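Long-range contacts in heat shock protein, putative (Plasmodium falciparum, PDB 1Y6Z), which is the middle domain of a heat shock protein 90 family member, probably an ATP-dependent chaperone that binds and helps fold client proteins: residues Y52-L57 / F96-V101; R71-Y76 / K85-I90; R92-L97 / R127-S132. One frame throughout, in Å; residues are numbered along the deposited sequence.

Interaction 1. Residues Y52-L57 / F96-V101; sequences YIPGSL and FLRGIV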
ATOM      1  N   TYR B  52       1.711  15.578 -10.369  1.00 16.81           N
ATOM      2  CA  TYR B  52       2.175  15.115 -11.675  1.00 16.75           C
ATOM      3  C   TYR B  52       3.601  14.567 -11.515  1.00 16.68           C
ATOM      4  O   TYR B  52       4.428  15.143 -10.830  1.00 16.45           O
ATOM      5  CB  TYR B  52       2.288  16.291 -12.622  1.00 18.60           C
ATOM      6  CG  TYR B  52       0.939  16.908 -13.027  1.00 19.06           C
ATOM      7  CD1 TYR B  52       0.384  17.946 -12.295  1.00 15.82           C
ATOM      8  CD2 TYR B  52       0.266  16.430 -14.155  1.00 18.53           C
ATOM      9  CE1 TYR B  52      -0.850  18.548 -12.675  1.00 19.17           C
ATOM     10  CE2 TYR B  52      -0.944  16.989 -14.522  1.00 18.83           C
ATOM     11  CZ  TYR B  52      -1.498  18.046 -13.785  1.00 20.07           C
ATOM     12  OH  TYR B  52      -2.690  18.639 -14.220  1.00 21.32           O
ATOM     13  N   ILE B  53       3.891  13.493 -12.231  1.00 18.51           N
ATOM     14  CA  ILE B  53       5.226  13.033 -12.493  1.00 18.54           C
ATOM     15  C   ILE B  53       5.579  13.612 -13.840  1.00 19.27           C
ATOM     16  O   ILE B  53       4.881  13.345 -14.850  1.00 20.06           O
ATOM     17  CB  ILE B  53       5.286  11.511 -12.539  1.00 18.85           C
ATOM     18  CG1 ILE B  53       4.962  10.964 -11.149  1.00 18.19           C
ATOM     19  CG2 ILE B  53       6.690  11.012 -13.002  1.00 18.88           C
ATOM     20  CD1 ILE B  53       4.985   9.438 -11.141  1.00 17.47           C
ATOM     21  N   PRO B  54       6.613  14.444 -13.877  1.00 20.88           N
ATOM     22  CA  PRO B  54       7.000  15.092 -15.134  1.00 21.98           C
ATOM     23  C   PRO B  54       7.427  14.082 -16.185  1.00 23.01           C
ATOM     24  O   PRO B  54       7.841  12.989 -15.831  1.00 23.79           O
ATOM     25  CB  PRO B  54       8.203  15.995 -14.702  1.00 20.54           C
ATOM     26  CG  PRO B  54       7.877  16.306 -13.283  1.00 22.82           C
ATOM     27  CD  PRO B  54       7.440  14.937 -12.764  1.00 19.27           C
ATOM     28  N   GLY B  55       7.350  14.461 -17.462  1.00 22.74           N
ATOM     29  CA  GLY B  55       7.880  13.636 -18.556  1.00 23.66           C
ATOM     30  C   GLY B  55       9.396  13.518 -18.676  1.00 24.95           C
ATOM     31  O   GLY B  55       9.897  12.600 -19.353  1.00 26.33           O
ATOM     32  N   SER B  56      10.118  14.472 -18.073  1.00 24.05           N
ATOM     33  CA  SER B  56      11.549  14.562 -18.175  1.00 24.83           C
ATOM     34  C   SER B  56      12.036  15.329 -16.959  1.00 23.52           C
ATOM     35  O   SER B  56      11.234  15.931 -16.234  1.00 22.04           O
ATOM     36  CB  SER B  56      12.000  15.255 -19.483  1.00 24.82           C
ATOM     37  OG  SER B  56      11.533  16.589 -19.545  1.00 29.67           O
ATOM     38  N   LEU B  57      13.346  15.356 -16.734  1.00 24.77           N
ATOM     39  CA  LEU B  57      13.875  16.010 -15.529  1.00 24.80           C
ATOM     40  C   LEU B  57      13.526  17.511 -15.521  1.00 24.47           C
ATOM     41  O   LEU B  57      13.802  18.209 -16.529  1.00 25.31           O
ATOM     42  CB  LEU B  57      15.372  15.733 -15.438  1.00 25.82           C
ATOM     43  CG  LEU B  57      16.173  15.945 -14.173  1.00 27.43           C
ATOM     44  CD1 LEU B  57      15.535  15.150 -12.960  1.00 23.65           C
ATOM     45  CD2 LEU B  57      17.654  15.560 -14.441  1.00 26.77           C
ATOM     46  N   PHE B  96      11.098  15.861  -7.377  1.00 19.72           N
ATOM     47  CA  PHE B  96      10.812  15.824  -8.850  1.00 19.30           C
ATOM     48  C   PHE B  96       9.323  15.974  -9.144  1.00 20.09           C
ATOM     49  O   PHE B  96       8.964  16.264 -10.264  1.00 20.69           O
ATOM     50  CB  PHE B  96      11.366  14.570  -9.531  1.00 18.91           C
ATOM     51  CG  PHE B  96      10.708  13.282  -9.066  1.00 18.91           C
ATOM     52  CD1 PHE B  96      11.220  12.568  -8.002  1.00 19.15           C
ATOM     53  CD2 PHE B  96       9.534  12.819  -9.693  1.00 21.61           C
ATOM     54  CE1 PHE B  96      10.646  11.356  -7.562  1.00 19.16           C
ATOM     55  CE2 PHE B  96       8.901  11.614  -9.217  1.00 22.54           C
ATOM     56  CZ  PHE B  96       9.474  10.895  -8.183  1.00 22.74           C
ATOM     57  N   LEU B  97       8.432  15.792  -8.157  1.00 18.18           N
ATOM     58  CA  LEU B  97       7.013  15.953  -8.411  1.00 19.48           C
ATOM     59  C   LEU B  97       6.685  17.446  -8.710  1.00 19.24           C
ATOM     60  O   LEU B  97       7.297  18.342  -8.144  1.00 20.32           O
ATOM     61  CB  LEU B  97       6.220  15.600  -7.102  1.00 18.99           C
ATOM     62  CG  LEU B  97       6.129  14.175  -6.600  1.00 24.76           C
ATOM     63  CD1 LEU B  97       5.189  14.262  -5.339  1.00 23.70           C
ATOM     64  CD2 LEU B  97       5.443  13.341  -7.602  1.00 25.12           C
ATOM     65  N   ARG B  98       5.717  17.685  -9.576  1.00 20.62           N
ATOM     66  CA  ARG B  98       5.186  19.018  -9.800  1.00 22.30           C
ATOM     67  C   ARG B  98       3.692  18.912  -9.503  1.00 22.96           C
ATOM     68  O   ARG B  98       3.047  17.918  -9.842  1.00 23.98           O
ATOM     69  CB  ARG B  98       5.447  19.478 -11.240  1.00 23.82           C
ATOM     70  CG  ARG B  98       6.925  19.613 -11.587  1.00 25.18           C
ATOM     71  CD  ARG B  98       7.477  20.760 -10.803  1.00 28.33           C
ATOM     72  NE  ARG B  98       8.901  21.084 -10.983  1.00 30.47           N
ATOM     73  CZ  ARG B  98       9.872  20.675 -10.172  1.00 32.03           C
ATOM     74  NH1 ARG B  98       9.618  19.826  -9.198  1.00 28.22           N
ATOM     75  NH2 ARG B  98      11.128  21.059 -10.385  1.00 35.29           N
ATOM     76  N   GLY B  99       3.099  19.929  -8.891  1.00 22.74           N
ATOM     77  CA  GLY B  99       1.703  19.793  -8.513  1.00 23.40           C
ATOM     78  C   GLY B  99       1.176  21.007  -7.754  1.00 23.68           C
ATOM     79  O   GLY B  99       1.883  22.011  -7.581  1.00 23.12           O
ATOM     80  N   ILE B 100      -0.078  20.896  -7.333  1.00 23.46           N
ATOM     81  CA  ILE B 100      -0.702  21.964  -6.614  1.00 25.58           C
ATOM     82  C   ILE B 100      -1.330  21.396  -5.359  1.00 26.53           C
ATOM     83  O   ILE B 100      -1.777  20.247  -5.331  1.00 25.94           O
ATOM     84  CB  ILE B 100      -1.725  22.786  -7.506  1.00 25.79           C
ATOM     85  CG1 ILE B 100      -3.049  22.051  -7.682  1.00 28.99           C
ATOM     86  CG2 ILE B 100      -1.090  23.206  -8.929  1.00 26.08           C
ATOM     87  CD1 ILE B 100      -4.094  22.311  -6.530  1.00 32.09           C
ATOM     88  N   VAL B 101      -1.394  22.220  -4.325  1.00 29.06           N
ATOM     89  CA  VAL B 101      -2.252  21.932  -3.173  1.00 31.54           C
ATOM     90  C   VAL B 101      -3.105  23.188  -2.925  1.00 33.61           C
ATOM     91  O   VAL B 101      -2.554  24.293  -2.853  1.00 33.73           O
ATOM     92  CB  VAL B 101      -1.421  21.673  -1.899  1.00 33.00           C
ATOM     93  CG1 VAL B 101      -2.385  21.427  -0.682  1.00 33.81           C
ATOM     94  CG2 VAL B 101      -0.477  20.511  -2.076  1.00 32.54           C
TER
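The backbone nitrogen of Y52 donates to the carbonyl oxygen of R98 over 2.7 Å. The return bond, from R98 N to Y52 O, is longer at 3.1 Å. Together they make Y52 and R98 an antiparallel hydrogen-bonded pair, the point at which strands 47-53 and 98-103 start to run side by side in the five-stranded mixed sheet of the Hsp90 middle domain. The two side chains leave on the same face of the sheet. The Y52 ring turns an edge to R98 O, whose oxygen lies in the ring plane 3.6 Å from CD1.

Past the pair, P54 takes over. F96 O, buried and without a polar partner in the model, has P54 CG and CD against it, CG at 3.2 Å. The same CG lies 3.8 Å from R98 CG, the proline and arginine side chains crossing at about a right angle. The R98 chain bends at its second torsion (chi2 -68°), which turns the guanidinium back toward the turn that leads into the strand: NH1 donates to L97 O at 2.9 Å, in the guanidinium plane but above the carbonyl plane, and also to T95 O, while NH2 forms a salt bridge with E60. On the opposite side of the sheet from Y52, I53 CG1 meets L97 CD2 at 4.3 Å. The charge of the arginine is thus probably met by its own turn and by E60, and the strand joint itself rests on backbone bonds and carbon contacts.

Interaction 2. Residues R71-Y76 / K85-I90; sequences RGIRLY and KFSESI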
ATOM      1  N   ARG B  71      11.228  24.004  -5.393  1.00 53.78           N
ATOM      2  CA  ARG B  71      10.039  24.648  -5.959  1.00 51.88           C
ATOM      3  C   ARG B  71       8.840  23.696  -6.072  1.00 49.37           C
ATOM      4  O   ARG B  71       8.129  23.461  -5.081  1.00 51.18           O
ATOM      5  CB  ARG B  71      10.366  25.273  -7.336  1.00 52.67           C
ATOM      6  CG  ARG B  71      11.399  26.417  -7.318  1.00 55.73           C
ATOM      7  CD  ARG B  71      10.980  27.558  -6.387  1.00 60.20           C
ATOM      8  NE  ARG B  71      11.883  28.703  -6.498  1.00 64.22           N
ATOM      9  CZ  ARG B  71      11.555  29.973  -6.242  1.00 66.11           C
ATOM     10  NH1 ARG B  71      10.325  30.298  -5.849  1.00 67.28           N
ATOM     11  NH2 ARG B  71      12.472  30.929  -6.374  1.00 66.15           N
ATOM     12  N   GLY B  72       8.599  23.229  -7.294  1.00 44.73           N
ATOM     13  CA  GLY B  72       7.802  22.044  -7.594  1.00 39.28           C
ATOM     14  C   GLY B  72       6.342  22.046  -7.289  1.00 35.84           C
ATOM     15  O   GLY B  72       5.512  21.889  -8.185  1.00 36.59           O
ATOM     16  N   ILE B  73       6.011  22.143  -6.010  1.00 32.01           N
ATOM     17  CA  ILE B  73       4.628  22.167  -5.596  1.00 28.71           C
ATOM     18  C   ILE B  73       4.150  23.576  -5.196  1.00 28.86           C
ATOM     19  O   ILE B  73       4.740  24.249  -4.335  1.00 26.39           O
ATOM     20  CB  ILE B  73       4.367  21.137  -4.500  1.00 28.68           C
ATOM     21  CG1 ILE B  73       4.771  19.723  -5.017  1.00 28.09           C
ATOM     22  CG2 ILE B  73       2.949  21.167  -4.086  1.00 27.83           C
ATOM     23  CD1 ILE B  73       4.382  18.632  -4.049  1.00 32.91           C
ATOM     24  N   ARG B  74       3.102  24.008  -5.865  1.00 28.11           N
ATOM     25  CA  ARG B  74       2.513  25.349  -5.674  1.00 29.36           C
ATOM     26  C   ARG B  74       1.390  25.263  -4.627  1.00 30.37           C
ATOM     27  O   ARG B  74       0.438  24.489  -4.792  1.00 30.29           O
ATOM     28  CB  ARG B  74       1.919  25.825  -6.986  1.00 28.26           C
ATOM     29  CG  ARG B  74       2.949  26.036  -8.096  1.00 28.62           C
ATOM     30  CD  ARG B  74       2.205  26.279  -9.356  1.00 31.56           C
ATOM     31  NE  ARG B  74       1.406  27.500  -9.256  1.00 36.02           N
ATOM     32  CZ  ARG B  74       1.870  28.707  -9.599  1.00 42.06           C
ATOM     33  NH1 ARG B  74       3.109  28.845 -10.047  1.00 38.22           N
ATOM     34  NH2 ARG B  74       1.095  29.777  -9.505  1.00 44.32           N
ATOM     35  N   LEU B  75       1.530  26.037  -3.555  1.00 31.12           N
ATOM     36  CA  LEU B  75       0.522  26.143  -2.559  1.00 32.52           C
ATOM     37  C   LEU B  75      -0.486  27.287  -2.866  1.00 33.69           C
ATOM     38  O   LEU B  75      -0.102  28.433  -3.162  1.00 33.25           O
ATOM     39  CB  LEU B  75       1.127  26.368  -1.183  1.00 32.83           C
ATOM     40  CG  LEU B  75       0.046  26.769  -0.154  1.00 34.94           C
ATOM     41  CD1 LEU B  75      -0.709  25.582   0.429  1.00 39.11           C
ATOM     42  CD2 LEU B  75       0.634  27.636   0.970  1.00 38.09           C
ATOM     43  N   TYR B  76      -1.762  26.953  -2.749  1.00 35.05           N
ATOM     44  CA  TYR B  76      -2.849  27.906  -2.851  1.00 37.23           C
ATOM     45  C   TYR B  76      -3.547  27.811  -1.484  1.00 39.73           C
ATOM     46  O   TYR B  76      -3.571  26.739  -0.844  1.00 40.82           O
ATOM     47  CB  TYR B  76      -3.799  27.544  -4.006  1.00 36.61           C
ATOM     48  CG  TYR B  76      -3.202  27.639  -5.417  1.00 36.22           C
ATOM     49  CD1 TYR B  76      -2.412  26.610  -5.908  1.00 31.89           C
ATOM     50  CD2 TYR B  76      -3.405  28.775  -6.242  1.00 34.28           C
ATOM     51  CE1 TYR B  76      -1.864  26.649  -7.129  1.00 33.96           C
ATOM     52  CE2 TYR B  76      -2.835  28.835  -7.527  1.00 34.75           C
ATOM     53  CZ  TYR B  76      -2.067  27.740  -7.954  1.00 35.92           C
ATOM     54  OH  TYR B  76      -1.468  27.680  -9.188  1.00 35.89           O
ATOM     55  N   LYS B  85       6.971  26.821  -3.058  1.00 42.38           N
ATOM     56  CA  LYS B  85       8.019  26.216  -2.248  1.00 42.79           C
ATOM     57  C   LYS B  85       7.468  25.225  -1.242  1.00 42.71           C
ATOM     58  O   LYS B  85       8.115  24.901  -0.232  1.00 43.23           O
ATOM     59  CB  LYS B  85       8.838  27.310  -1.537  1.00 43.18           C
ATOM     60  CG  LYS B  85       9.456  28.292  -2.505  1.00 44.96           C
ATOM     61  CD  LYS B  85       9.937  29.551  -1.821  1.00 50.95           C
ATOM     62  CE  LYS B  85      10.960  30.228  -2.688  1.00 52.41           C
ATOM     63  NZ  LYS B  85      11.821  29.190  -3.354  1.00 55.11           N
ATOM     64  N   PHE B  86       6.285  24.705  -1.531  1.00 42.17           N
ATOM     65  CA  PHE B  86       5.655  23.776  -0.617  1.00 42.39           C
ATOM     66  C   PHE B  86       6.425  22.435  -0.487  1.00 42.28           C
ATOM     67  O   PHE B  86       6.290  21.721   0.516  1.00 41.74           O
ATOM     68  CB  PHE B  86       4.218  23.541  -1.041  1.00 42.34           C
ATOM     69  CG  PHE B  86       3.452  22.796  -0.046  1.00 43.98           C
ATOM     70  CD1 PHE B  86       3.010  23.428   1.112  1.00 42.34           C
ATOM     71  CD2 PHE B  86       3.235  21.419  -0.202  1.00 47.28           C
ATOM     72  CE1 PHE B  86       2.308  22.712   2.065  1.00 44.90           C
ATOM     73  CE2 PHE B  86       2.537  20.695   0.769  1.00 46.72           C
ATOM     74  CZ  PHE B  86       2.068  21.345   1.890  1.00 44.49           C
ATOM     75  N   SER B  87       7.208  22.109  -1.520  1.00 42.02           N
ATOM     76  CA  SER B  87       8.048  20.924  -1.554  1.00 42.63           C
ATOM     77  C   SER B  87       9.188  20.867  -0.502  1.00 42.83           C
ATOM     78  O   SER B  87       9.731  19.781  -0.231  1.00 42.27           O
ATOM     79  CB  SER B  87       8.657  20.775  -2.948  1.00 42.42           C
ATOM     80  OG  SER B  87       7.664  20.398  -3.884  1.00 44.37           O
ATOM     81  N   GLU B  88       9.550  22.024   0.063  1.00 42.63           N
ATOM     82  CA  GLU B  88      10.553  22.126   1.151  1.00 42.62           C
ATOM     83  C   GLU B  88      10.162  21.376   2.439  1.00 42.00           C
ATOM     84  O   GLU B  88      11.004  21.110   3.308  1.00 41.08           O
ATOM     85  CB  GLU B  88      10.759  23.575   1.549  1.00 43.04           C
ATOM     86  CG  GLU B  88      11.586  24.407   0.634  1.00 47.93           C
ATOM     87  CD  GLU B  88      11.875  25.773   1.265  1.00 53.79           C
ATOM     88  OE1 GLU B  88      12.481  25.797   2.371  1.00 55.40           O
ATOM     89  OE2 GLU B  88      11.487  26.806   0.662  1.00 55.38           O
ATOM     90  N   SER B  89       8.880  21.075   2.573  1.00 40.72           N
ATOM     91  CA  SER B  89       8.419  20.325   3.716  1.00 40.69           C
ATOM     92  C   SER B  89       8.151  18.823   3.419  1.00 39.27           C
ATOM     93  O   SER B  89       7.903  18.033   4.355  1.00 38.17           O
ATOM     94  CB  SER B  89       7.201  21.038   4.330  1.00 41.39           C
ATOM     95  OG  SER B  89       6.156  21.148   3.377  1.00 45.79           O
ATOM     96  N   ILE B  90       8.189  18.414   2.143  1.00 36.72           N
ATOM     97  CA  ILE B  90       7.975  16.991   1.844  1.00 35.54           C
ATOM     98  C   ILE B  90       9.351  16.319   1.734  1.00 33.44           C
ATOM     99  O   ILE B  90      10.339  17.027   1.574  1.00 32.89           O
ATOM    100  CB  ILE B  90       6.972  16.737   0.623  1.00 35.78           C
ATOM    101  CG1 ILE B  90       7.644  16.923  -0.731  1.00 35.22           C
ATOM    102  CG2 ILE B  90       5.774  17.694   0.684  1.00 37.58           C
ATOM    103  CD1 ILE B  90       6.788  16.339  -1.898  1.00 37.48           C
TER
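I73 meets the turn 85-90 with its backbone and its side chain at once. Its carbonyl oxygen accepts from F86 N at 3.2 Å, and its own nitrogen makes a weak, bent bond to S87 OG, 129° at the hydrogen. The serine hydroxyl also lies 3.2 Å from I73 CG1, so the start of the isoleucine side chain is closely packed. The two branches then part: CG2, anti to the backbone N, goes to F86 CD2 at 3.9 Å, while CG1, beside that nitrogen (chi1 -57°), carries CD1 to I90 CD1 at 4.0 Å. L75 CB adds a looser touch on F86 CD1. Within its own turn, S89 OG stands over one face of the F86 ring and donates to F86 O.

These residues join the beginning of strand 73-77 to the 3-10 turn 86-88 that follows the edge strand 80-83, so that a beta hairpin is succeeded by a short helical turn folded back against its first strand. V101 of strand 98-103 lies against both I73 and F86, and helix 121-141 covers F86 and I90 through N125.

Away from this close-packed apolar part, the contact ends at the partly exposed R71 and K85, which make no hydrogen bond to each other. K85 NZ is modelled over one guanidinium face, 3.0 Å from R71 CZ, a distance too short for two like charges to be taken at face value. The firm partners of R71 are E69, through NH2, and D84, through NH1, and this acidic pair probably balances the two positive charges.

Interaction 3. Residues R92-L97 / R127-S132; sequences RWLTFL and RIVLKS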
ATOM      1  N   ARG B  92      12.735  15.006   0.534  1.00 25.24           N
ATOM      2  CA  ARG B  92      13.347  15.570  -0.673  1.00 25.29           C
ATOM      3  C   ARG B  92      13.464  14.567  -1.805  1.00 24.09           C
ATOM      4  O   ARG B  92      13.677  14.954  -2.983  1.00 23.11           O
ATOM      5  CB  ARG B  92      14.727  16.153  -0.357  1.00 27.61           C
ATOM      6  CG  ARG B  92      15.822  15.108  -0.162  1.00 24.83           C
ATOM      7  CD  ARG B  92      17.206  15.809   0.086  1.00 26.12           C
ATOM      8  NE  ARG B  92      18.277  14.822   0.184  1.00 29.65           N
ATOM      9  CZ  ARG B  92      19.585  15.112   0.110  1.00 32.49           C
ATOM     10  NH1 ARG B  92      19.991  16.365  -0.038  1.00 32.48           N
ATOM     11  NH2 ARG B  92      20.482  14.163   0.201  1.00 32.29           N
ATOM     12  N   TRP B  93      13.304  13.271  -1.510  1.00 22.02           N
ATOM     13  CA  TRP B  93      13.346  12.327  -2.626  1.00 22.02           C
ATOM     14  C   TRP B  93      12.161  12.566  -3.601  1.00 20.47           C
ATOM     15  O   TRP B  93      12.228  12.152  -4.740  1.00 22.60           O
ATOM     16  CB  TRP B  93      13.420  10.875  -2.181  1.00 20.66           C
ATOM     17  CG  TRP B  93      12.183  10.351  -1.616  1.00 22.08           C
ATOM     18  CD1 TRP B  93      11.794  10.450  -0.323  1.00 20.70           C
ATOM     19  CD2 TRP B  93      11.118   9.661  -2.324  1.00 19.98           C
ATOM     20  NE1 TRP B  93      10.555   9.886  -0.166  1.00 20.75           N
ATOM     21  CE2 TRP B  93      10.146   9.337  -1.368  1.00 22.64           C
ATOM     22  CE3 TRP B  93      10.936   9.239  -3.669  1.00 20.47           C
ATOM     23  CZ2 TRP B  93       8.949   8.635  -1.704  1.00 23.33           C
ATOM     24  CZ3 TRP B  93       9.769   8.498  -4.000  1.00 20.68           C
ATOM     25  CH2 TRP B  93       8.785   8.233  -3.018  1.00 23.42           C
ATOM     26  N   LEU B  94      11.131  13.279  -3.159  1.00 20.20           N
ATOM     27  CA  LEU B  94       9.986  13.628  -3.998  1.00 19.76           C
ATOM     28  C   LEU B  94      10.026  15.008  -4.653  1.00 20.18           C
ATOM     29  O   LEU B  94       9.000  15.459  -5.171  1.00 21.25           O
ATOM     30  CB  LEU B  94       8.705  13.557  -3.164  1.00 19.91           C
ATOM     31  CG  LEU B  94       8.355  12.096  -2.924  1.00 22.49           C
ATOM     32  CD1 LEU B  94       7.362  12.117  -1.794  1.00 24.64           C
ATOM     33  CD2 LEU B  94       7.756  11.460  -4.239  1.00 25.12           C
ATOM     34  N   THR B  95      11.198  15.639  -4.643  1.00 21.15           N
ATOM     35  CA  THR B  95      11.442  16.969  -5.227  1.00 21.85           C
ATOM     36  C   THR B  95      11.080  17.014  -6.714  1.00 21.20           C
ATOM     37  O   THR B  95      10.806  18.082  -7.239  1.00 19.45           O
ATOM     38  CB  THR B  95      12.920  17.439  -5.053  1.00 21.16           C
ATOM     39  OG1 THR B  95      13.065  18.829  -5.446  1.00 24.85           O
ATOM     40  CG2 THR B  95      13.898  16.580  -5.850  1.00 22.40           C
ATOM     41  N   PHE B  96      11.098  15.861  -7.377  1.00 19.72           N
ATOM     42  CA  PHE B  96      10.812  15.824  -8.850  1.00 19.30           C
ATOM     43  C   PHE B  96       9.323  15.974  -9.144  1.00 20.09           C
ATOM     44  O   PHE B  96       8.964  16.264 -10.264  1.00 20.69           O
ATOM     45  CB  PHE B  96      11.366  14.570  -9.531  1.00 18.91           C
ATOM     46  CG  PHE B  96      10.708  13.282  -9.066  1.00 18.91           C
ATOM     47  CD1 PHE B  96      11.220  12.568  -8.002  1.00 19.15           C
ATOM     48  CD2 PHE B  96       9.534  12.819  -9.693  1.00 21.61           C
ATOM     49  CE1 PHE B  96      10.646  11.356  -7.562  1.00 19.16           C
ATOM     50  CE2 PHE B  96       8.901  11.614  -9.217  1.00 22.54           C
ATOM     51  CZ  PHE B  96       9.474  10.895  -8.183  1.00 22.74           C
ATOM     52  N   LEU B  97       8.432  15.792  -8.157  1.00 18.18           N
ATOM     53  CA  LEU B  97       7.013  15.953  -8.411  1.00 19.48           C
ATOM     54  C   LEU B  97       6.685  17.446  -8.710  1.00 19.24           C
ATOM     55  O   LEU B  97       7.297  18.342  -8.144  1.00 20.32           O
ATOM     56  CB  LEU B  97       6.220  15.600  -7.102  1.00 18.99           C
ATOM     57  CG  LEU B  97       6.129  14.175  -6.600  1.00 24.76           C
ATOM     58  CD1 LEU B  97       5.189  14.262  -5.339  1.00 23.70           C
ATOM     59  CD2 LEU B  97       5.443  13.341  -7.602  1.00 25.12           C
ATOM     60  N   ARG B 127      -0.213  12.693   3.262  1.00 27.70           N
ATOM     61  CA  ARG B 127      -1.226  12.271   2.280  1.00 27.01           C
ATOM     62  C   ARG B 127      -0.597  12.384   0.883  1.00 26.28           C
ATOM     63  O   ARG B 127      -0.823  11.556   0.004  1.00 23.75           O
ATOM     64  CB  ARG B 127      -2.375  13.261   2.314  1.00 28.35           C
ATOM     65  CG  ARG B 127      -3.784  12.897   2.900  1.00 33.69           C
ATOM     66  CD  ARG B 127      -3.821  12.106   4.142  1.00 37.92           C
ATOM     67  NE  ARG B 127      -5.061  12.311   4.949  1.00 40.74           N
ATOM     68  CZ  ARG B 127      -6.316  12.023   4.577  1.00 42.45           C
ATOM     69  NH1 ARG B 127      -7.329  12.217   5.440  1.00 43.84           N
ATOM     70  NH2 ARG B 127      -6.593  11.538   3.367  1.00 39.12           N
ATOM     71  N   ILE B 128       0.159  13.451   0.688  1.00 25.21           N
ATOM     72  CA  ILE B 128       0.879  13.599  -0.585  1.00 24.34           C
ATOM     73  C   ILE B 128       1.844  12.443  -0.840  1.00 23.38           C
ATOM     74  O   ILE B 128       1.914  11.929  -1.939  1.00 22.08           O
ATOM     75  CB  ILE B 128       1.584  14.945  -0.657  1.00 25.98           C
ATOM     76  CG1 ILE B 128       0.539  16.020  -0.933  1.00 25.75           C
ATOM     77  CG2 ILE B 128       2.602  14.979  -1.825  1.00 26.56           C
ATOM     78  CD1 ILE B 128       1.111  17.405  -1.036  1.00 31.25           C
ATOM     79  N   VAL B 129       2.637  12.055   0.156  1.00 23.40           N
ATOM     80  CA  VAL B 129       3.629  10.998  -0.043  1.00 23.61           C
ATOM     81  C   VAL B 129       2.934   9.684  -0.357  1.00 23.89           C
ATOM     82  O   VAL B 129       3.326   8.937  -1.264  1.00 21.91           O
ATOM     83  CB  VAL B 129       4.545  10.875   1.195  1.00 24.32           C
ATOM     84  CG1 VAL B 129       5.529   9.699   1.066  1.00 23.56           C
ATOM     85  CG2 VAL B 129       5.237  12.188   1.419  1.00 22.55           C
ATOM     86  N   LEU B 130       1.900   9.369   0.407  1.00 24.43           N
ATOM     87  CA  LEU B 130       1.131   8.198   0.106  1.00 24.34           C
ATOM     88  C   LEU B 130       0.463   8.181  -1.305  1.00 23.14           C
ATOM     89  O   LEU B 130       0.504   7.134  -1.962  1.00 21.52           O
ATOM     90  CB  LEU B 130       0.197   7.844   1.269  1.00 26.27           C
ATOM     91  CG  LEU B 130       1.057   7.638   2.565  1.00 29.55           C
ATOM     92  CD1 LEU B 130       0.222   7.249   3.824  1.00 33.15           C
ATOM     93  CD2 LEU B 130       2.335   6.694   2.437  1.00 28.96           C
ATOM     94  N   LYS B 131      -0.104   9.306  -1.769  1.00 22.49           N
ATOM     95  CA  LYS B 131      -0.709   9.360  -3.108  1.00 22.27           C
ATOM     96  C   LYS B 131       0.408   9.208  -4.151  1.00 21.35           C
ATOM     97  O   LYS B 131       0.185   8.609  -5.202  1.00 21.21           O
ATOM     98  CB  LYS B 131      -1.479  10.680  -3.351  1.00 24.06           C
ATOM     99  CG  LYS B 131      -2.820  10.721  -2.634  1.00 24.16           C
ATOM    100  CD  LYS B 131      -3.841   9.913  -3.350  1.00 24.77           C
ATOM    101  CE  LYS B 131      -5.171  10.002  -2.596  1.00 33.38           C
ATOM    102  NZ  LYS B 131      -6.126   9.005  -3.109  1.00 27.70           N
ATOM    103  N   SER B 132       1.585   9.763  -3.848  1.00 20.65           N
ATOM    104  CA  SER B 132       2.727   9.723  -4.801  1.00 21.47           C
ATOM    105  C   SER B 132       3.226   8.275  -4.945  1.00 21.06           C
ATOM    106  O   SER B 132       3.459   7.826  -6.025  1.00 21.44           O
ATOM    107  CB  SER B 132       3.886  10.598  -4.281  1.00 20.35           C
ATOM    108  OG  SER B 132       3.487  11.948  -4.263  1.00 23.06           O
TER
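S132, L94 and V129 bury the most surface here, and L97 follows them closely. S132 faces the turn from helix 121-141 and meets two leucines at once: its CB lies 4.0 Å from L94 CD2, and its OG only 3.1 Å from L97 CD1, a short approach for a hydroxyl and a methyl. The hydroxyl is turned back on its own helix. With OG beside the backbone N (chi1 -65°), it donates to I128 O over 2.8 Å, arriving 38° above the plane of that carbonyl. S132 N reaches the same oxygen from the opposite face, in the regular helical bond. One carbonyl thus holds both donors of the serine, and the buried hydroxyl is satisfied without help from the leucine segment.

L94 sends its two methyls to different helix residues, CD2 to S132 and CD1 to V129 CG2 at 3.9 Å. The leucine and valine side chains cross at a slant. L94 CG sits over the centre of the W93 indole, 3.5 Å above its plane. Residues 94-97 form a type I beta turn, closed by L97 N bonding to L94 O, and this turn presents both leucines to the helix immediately before strand 98-103 begins. The contact therefore joins the loop leading into a central strand of the sheet to a long helix packed against that sheet, where I128 and S132 also touch L51 of strand 47-53. L97 CD1 lies 4.4 Å from I128 CG2. Elsewhere on the helix, R127 forms a salt bridge with E195 and K131 with E141, both of the second subunit.

Strand 98-103 connects two contacts: interaction 1 pairs it with strand 47-53, and interaction 2 belongs to its other neighbour, strand 73-77, with G99 O and R74 N probably hydrogen-bonded. Interaction 3 shares F96 and L97 with interaction 1 and brings in helix 121-141, where I128 CD1 packs against both V101 and F86. Every residue that touches in interactions 1 and 3 is buried, whereas interaction 2, whose centre lies about 17 Å from the centre of the chain, has a partly exposed charged end. Chemistry follows place: paired backbone bonds within the sheet, mixed contacts at the turn, and mainly apolar packing without a crossing hydrogen bond between loop and helix, its one hydroxyl bonded within the helix.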